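Local coordinates for fructosyl amine:oxygen oxidoreductase (Neosartorya fumigata, PDB 4WCT), which probably uses bound FAD and molecular oxygen to oxidise fructosyl amines, the Amadori products of glycation, and so removes the sugar from glycated amines, at residues Ala181-Ile186 against Pro289-His294; Ser92-Ala97 against Arg366-Asp371. All blocks are in the same frame, centred on the assembly; numbering follows the deposited sequence. Where two conformers were deposited one is given.

Contact 1 of 2, residues Ala181-Ile186 against Pro289-His294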
loop_
_atom_site.group_PDB
_atom_site.type_symbol
_atom_site.label_atom_id
_atom_site.label_comp_id
_atom_site.label_asym_id
_atom_site.label_seq_id
_atom_site.Cartn_x
_atom_site.Cartn_y
_atom_site.Cartn_z
ATOM N N ALA A 181 5.658 7.196 5.328
ATOM C CA ALA A 181 5.221 7.144 3.914
ATOM C C ALA A 181 4.782 8.525 3.438
ATOM O O ALA A 181 5.099 8.933 2.292
ATOM C CB ALA A 181 4.092 6.126 3.732
ATOM N N LYS A 182 4.067 9.244 4.294
ATOM C CA LYS A 182 3.544 10.552 3.934
ATOM C C LYS A 182 4.676 11.525 3.608
ATOM O O LYS A 182 4.695 12.148 2.529
ATOM C CB LYS A 182 2.712 11.098 5.075
ATOM C CG LYS A 182 2.142 12.473 4.808
ATOM C CD LYS A 182 1.291 12.901 5.980
ATOM C CE LYS A 182 0.526 14.178 5.704
ATOM N NZ LYS A 182 -0.432 14.394 6.818
ATOM N N LYS A 183 5.646 11.631 4.515
ATOM C CA LYS A 183 6.789 12.529 4.277
ATOM C C LYS A 183 7.669 12.096 3.117
ATOM O O LYS A 183 8.178 12.955 2.362
ATOM C CB LYS A 183 7.641 12.699 5.544
ATOM C CG LYS A 183 7.000 13.621 6.553
ATOM C CD LYS A 183 7.854 13.805 7.797
ATOM C CE LYS A 183 7.078 14.653 8.778
ATOM N NZ LYS A 183 7.943 15.042 9.903
ATOM N N ALA A 184 7.783 10.786 2.899
ATOM C CA ALA A 184 8.594 10.304 1.799
ATOM C C ALA A 184 7.910 10.597 0.460
ATOM O O ALA A 184 8.540 10.966 -0.503
ATOM C CB ALA A 184 8.867 8.834 1.958
ATOM N N MET A 185 6.593 10.495 0.425
ATOM C CA MET A 185 5.838 10.818 -0.790
ATOM C C MET A 185 5.935 12.319 -1.094
ATOM O O MET A 185 6.176 12.713 -2.235
ATOM C CB MET A 185 4.370 10.373 -0.637
ATOM C CG MET A 185 3.536 10.716 -1.838
ATOM S SD MET A 185 1.889 9.926 -1.694
ATOM C CE MET A 185 1.339 10.577 -0.161
ATOM N N ILE A 186 5.825 13.147 -0.065
ATOM C CA ILE A 186 5.989 14.598 -0.196
ATOM C C ILE A 186 7.406 14.934 -0.677
ATOM O O ILE A 186 7.603 15.804 -1.540
ATOM C CB ILE A 186 5.708 15.306 1.134
ATOM C CG1 ILE A 186 4.194 15.202 1.477
ATOM C CG2 ILE A 186 6.134 16.764 1.057
ATOM C CD1 ILE A 186 3.800 15.680 2.861
ATOM N N PRO A 289 4.830 6.096 17.834
ATOM C CA PRO A 289 4.176 7.406 17.707
ATOM C C PRO A 289 4.938 8.354 16.788
ATOM O O PRO A 289 6.181 8.361 16.782
ATOM C CB PRO A 289 4.185 7.927 19.127
ATOM C CG PRO A 289 4.203 6.676 19.970
ATOM C CD PRO A 289 5.044 5.707 19.236
ATOM N N ASP A 290 4.216 9.156 16.003
ATOM C CA ASP A 290 4.906 10.022 15.045
ATOM C C ASP A 290 5.579 11.195 15.743
ATOM O O ASP A 290 5.192 11.597 16.834
ATOM C CB ASP A 290 3.973 10.507 13.912
ATOM C CG ASP A 290 3.135 11.679 14.313
ATOM O OD1 ASP A 290 2.176 11.436 15.066
ATOM O OD2 ASP A 290 3.409 12.845 13.856
ATOM N N GLU A 291 6.564 11.758 15.069
ATOM C CA GLU A 291 7.407 12.794 15.686
ATOM C C GLU A 291 6.676 14.110 15.854
ATOM O O GLU A 291 7.025 14.904 16.730
ATOM C CB GLU A 291 8.675 12.991 14.852
ATOM C CG GLU A 291 8.389 13.491 13.446
ATOM C CD GLU A 291 9.452 13.086 12.435
ATOM O OE1 GLU A 291 10.647 13.294 12.732
ATOM O OE2 GLU A 291 9.095 12.500 11.384
ATOM N N ASP A 292 5.673 14.374 15.022
ATOM C CA ASP A 292 5.018 15.686 15.011
ATOM C C ASP A 292 3.807 15.771 15.921
ATOM O O ASP A 292 3.655 16.740 16.653
ATOM C CB ASP A 292 4.599 16.083 13.602
ATOM C CG ASP A 292 5.791 16.288 12.686
ATOM O OD1 ASP A 292 6.786 16.910 13.122
ATOM O OD2 ASP A 292 5.854 15.585 11.668
ATOM N N LYS A 293 2.922 14.781 15.882
ATOM C CA LYS A 293 1.718 14.827 16.722
ATOM C C LYS A 293 1.699 13.795 17.840
ATOM O O LYS A 293 0.744 13.739 18.604
ATOM C CB LYS A 293 0.459 14.622 15.881
ATOM C CG LYS A 293 0.250 15.666 14.806
ATOM C CD LYS A 293 -1.157 15.537 14.238
ATOM C CE LYS A 293 -1.427 16.555 13.149
ATOM N NZ LYS A 293 -2.864 16.496 12.761
ATOM N N HIS A 294 2.732 12.973 17.902
ATOM C CA HIS A 294 2.832 11.907 18.922
ATOM C C HIS A 294 1.638 10.974 18.906
ATOM O O HIS A 294 1.171 10.502 19.945
ATOM C CB HIS A 294 2.970 12.510 20.303
ATOM C CG HIS A 294 4.224 13.296 20.486
ATOM N ND1 HIS A 294 4.381 14.202 21.515
ATOM C CD2 HIS A 294 5.381 13.310 19.787
ATOM C CE1 HIS A 294 5.615 14.672 21.486
ATOM N NE2 HIS A 294 6.193 14.249 20.374
#

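Contact 2 of 2, residues Ser92-Ala97 against Arg366-Asp371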
loop_
_atom_site.group_PDB
_atom_site.type_symbol
_atom_site.label_atom_id
_atom_site.label_comp_id
_atom_site.label_asym_id
_atom_site.label_seq_id
_atom_site.Cartn_x
_atom_site.Cartn_y
_atom_site.Cartn_z
ATOM N N SER A 92 10.831 -10.515 -3.772
ATOM C CA SER A 92 12.112 -10.284 -3.114
ATOM C C SER A 92 13.014 -9.414 -3.969
ATOM O O SER A 92 13.800 -8.626 -3.439
ATOM C CB SER A 92 12.826 -11.600 -2.835
ATOM O OG SER A 92 12.226 -12.276 -1.754
ATOM N N THR A 93 12.870 -9.519 -5.290
ATOM C CA THR A 93 13.580 -8.598 -6.199
ATOM C C THR A 93 13.133 -7.146 -6.007
ATOM O O THR A 93 13.972 -6.233 -5.842
ATOM C CB THR A 93 13.380 -9.011 -7.656
ATOM O OG1 THR A 93 13.874 -10.341 -7.850
ATOM C CG2 THR A 93 14.060 -8.030 -8.591
ATOM N N PHE A 94 11.821 -6.948 -5.904
ATOM C CA PHE A 94 11.280 -5.611 -5.600
ATOM C C PHE A 94 11.784 -5.103 -4.251
ATOM O O PHE A 94 12.290 -3.983 -4.156
ATOM C CB PHE A 94 9.759 -5.609 -5.615
ATOM C CG PHE A 94 9.167 -5.635 -6.997
ATOM C CD1 PHE A 94 9.252 -4.523 -7.820
ATOM C CD2 PHE A 94 8.406 -6.697 -7.415
ATOM C CE1 PHE A 94 8.626 -4.493 -9.048
ATOM C CE2 PHE A 94 7.859 -6.720 -8.685
ATOM C CZ PHE A 94 7.900 -5.588 -9.480
ATOM N N THR A 95 11.646 -5.905 -3.203
ATOM C CA THR A 95 12.029 -5.427 -1.844
ATOM C C THR A 95 13.532 -5.290 -1.625
ATOM O O THR A 95 13.972 -4.458 -0.852
ATOM C CB THR A 95 11.410 -6.246 -0.703
ATOM O OG1 THR A 95 11.760 -7.633 -0.783
ATOM C CG2 THR A 95 9.880 -6.118 -0.750
ATOM N N ARG A 96 14.315 -6.085 -2.331
ATOM C CA ARG A 96 15.760 -5.941 -2.273
ATOM C C ARG A 96 16.159 -4.565 -2.743
ATOM O O ARG A 96 16.976 -3.871 -2.098
ATOM C CB ARG A 96 16.434 -7.007 -3.147
ATOM C CG ARG A 96 17.931 -7.110 -2.932
ATOM C CD ARG A 96 18.576 -8.120 -3.864
ATOM N NE ARG A 96 18.000 -9.447 -3.680
ATOM C CZ ARG A 96 17.236 -10.067 -4.578
ATOM N NH1 ARG A 96 17.133 -9.614 -5.818
ATOM N NH2 ARG A 96 16.733 -11.248 -4.286
ATOM N N ALA A 97 15.651 -4.195 -3.910
ATOM C CA ALA A 97 15.922 -2.875 -4.472
ATOM C C ALA A 97 15.403 -1.775 -3.550
ATOM O O ALA A 97 16.048 -0.730 -3.352
ATOM C CB ALA A 97 15.275 -2.739 -5.845
ATOM N N ARG A 366 -2.002 -11.225 -5.816
ATOM C CA ARG A 366 -1.412 -10.161 -5.028
ATOM C C ARG A 366 0.028 -9.843 -5.427
ATOM O O ARG A 366 0.752 -9.192 -4.667
ATOM C CB ARG A 366 -1.565 -10.446 -3.530
ATOM C CG ARG A 366 -3.016 -10.302 -3.082
ATOM C CD ARG A 366 -3.204 -10.471 -1.588
ATOM N NE ARG A 366 -2.438 -9.502 -0.840
ATOM C CZ ARG A 366 -2.031 -9.682 0.415
ATOM N NH1 ARG A 366 -2.419 -10.746 1.106
ATOM N NH2 ARG A 366 -1.310 -8.742 1.014
ATOM N N ALA A 367 0.400 -10.164 -6.671
ATOM C CA ALA A 367 1.548 -9.533 -7.322
ATOM C C ALA A 367 1.112 -8.270 -8.036
ATOM O O ALA A 367 -0.076 -8.072 -8.307
ATOM C CB ALA A 367 2.266 -10.517 -8.263
ATOM N N PHE A 368 2.056 -7.346 -8.207
ATOM C CA PHE A 368 1.753 -6.099 -8.882
ATOM C C PHE A 368 1.337 -6.309 -10.333
ATOM O O PHE A 368 1.441 -7.393 -10.890
ATOM C CB PHE A 368 2.941 -5.155 -8.828
ATOM C CG PHE A 368 3.538 -4.979 -7.426
ATOM C CD1 PHE A 368 2.708 -4.903 -6.293
ATOM C CD2 PHE A 368 4.904 -4.794 -7.272
ATOM C CE1 PHE A 368 3.257 -4.740 -5.036
ATOM C CE2 PHE A 368 5.459 -4.669 -5.996
ATOM C CZ PHE A 368 4.626 -4.648 -4.886
ATOM N N LEU A 369 0.796 -5.265 -10.905
ATOM C CA LEU A 369 0.388 -5.284 -12.319
ATOM C C LEU A 369 1.006 -4.069 -12.995
ATOM O O LEU A 369 0.552 -2.930 -12.832
ATOM C CB LEU A 369 -1.127 -5.307 -12.431
ATOM C CG LEU A 369 -1.749 -5.097 -13.826
ATOM C CD1 LEU A 369 -1.158 -6.057 -14.843
ATOM C CD2 LEU A 369 -3.267 -5.192 -13.761
ATOM N N ILE A 370 2.138 -4.312 -13.655
ATOM C CA ILE A 370 2.901 -3.231 -14.256
ATOM C C ILE A 370 3.274 -3.701 -15.653
ATOM O O ILE A 370 4.093 -4.611 -15.793
ATOM C CB ILE A 370 4.189 -2.921 -13.478
ATOM C CG1 ILE A 370 3.884 -2.467 -12.061
ATOM C CG2 ILE A 370 4.990 -1.841 -14.180
ATOM C CD1 ILE A 370 5.118 -2.455 -11.200
ATOM N N ASP A 371 2.602 -3.150 -16.662
ATOM C CA ASP A 371 2.792 -3.622 -18.039
ATOM C C ASP A 371 2.193 -2.637 -19.015
ATOM O O ASP A 371 1.286 -1.900 -18.687
ATOM C CB ASP A 371 2.111 -4.979 -18.213
ATOM C CG ASP A 371 2.671 -5.791 -19.380
ATOM O OD1 ASP A 371 3.633 -5.341 -20.071
ATOM O OD2 ASP A 371 2.183 -6.925 -19.549
#

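Contact 1 of 2, residues Ala181-Ile186 against Pro289-His294
The flat groups that meet Lys183 are the carboxylates of Glu291 and Asp292, two neighbours on one loop that share its ammonium. Asp292 OD2 accepts a hydrogen bond of 2.8 Å from Lys183 NZ through its syn lone pair, on the side of OD1. Glu291 makes the looser salt bridge, a weak hydrogen bond of 3.2 Å between Lys183 NZ and Glu291 OE2. A third carboxylate, that of Asp290, works within the loop. Two backbone amides reach its OD2 from above the carboxylate plane, on the same face, Asp292 N at 3.0 Å (58° out of the plane) and Lys293 N at 2.8 Å (36°), which makes an Asx turn and the longer Asx motif. Asp290 O lies in plane at the edge of the His294 ring. Asp290 thereby braces the loop that carries both acids, while its OD1 accepts from the backbone of Glu295 at the start of the next strand.

Lys183 spans the distance because its chain is extended beyond CG, and the two acids reach back from the opposite direction. The contact is nearly pure charge, and with both acids exposed, water probably weakens the attraction. Lys183 sits in the first turn of helix 181-194, whose Ala184 and Met185 touch Met393 of helix 393-404; the acids lie on the connection between antiparallel strands 284-287 and 295-310.

Contact 2 of 2, residues Ser92-Ala97 against Arg366-Asp371
Phe94 reaches from its helix to Phe368, and the two rings meet edge to face, Phe368 giving the edge and Phe94 the face. From CB, the Phe94 side chain heads toward the loop and strand; with CG anti to the carbonyl carbon (chi1 -76°), the ring is carried out to Phe368. Phe94 CG lies 4.0 Å from Phe368 CE2. Next round the ring, Phe94 CD2 comes to 3.8 Å from the same Phe368 CE2. At Phe94 CE2 the nearest neighbour changes to Phe368 CD2, also at 3.8 Å, and Phe94 CZ at the tip keeps that partner, as does Phe94 CE1, 4.1 Å from Phe368 CD2. The CD2-CE2 side of Phe368 therefore lies over one face of Phe94, displaced toward its rim. The ring centroids are 5.0 Å apart and the planes are inclined at 66°, short of perpendicular.

Around the pair, Phe94 makes a second edge-to-face contact with Phe399 and touches Ile396, both on helix 393-404. Ile370 rests on Ile396 as well. Phe368 also touches Asn388, and its side chain lies about 6 Å from the bound FAD.

No hydrogen bond crosses between the segments. Helix 86-102 is joined here to the approach to edge strand 369-372 by buried dispersion contacts and by the weak electrostatic attraction of ring C-H groups for a pi face, an apolar junction close to the cofactor.

From the N terminus, the chain first lays down strand 28-31 and helix 35-46, where the sequence fits a Rossmann-type FAD-binding motif, and then helix 86-102, the first half of contact 2. Contact 1 opens at helix 181-194 and closes 103 positions later, tying that helix to the connection between strands 284-287 and 295-310 of the ten-stranded sheet. Only afterwards does segment 366-371 close contact 2, a loop of 268 intervening residues, so the shorter loop falls wholly within the longer and the two do not cross. Contact 2 joins a helix to the lead-in of strand 369-372, outermost in the six-stranded sheet. Their centres lie 25 Å apart, but helix 393-404 touches the helical segment of each.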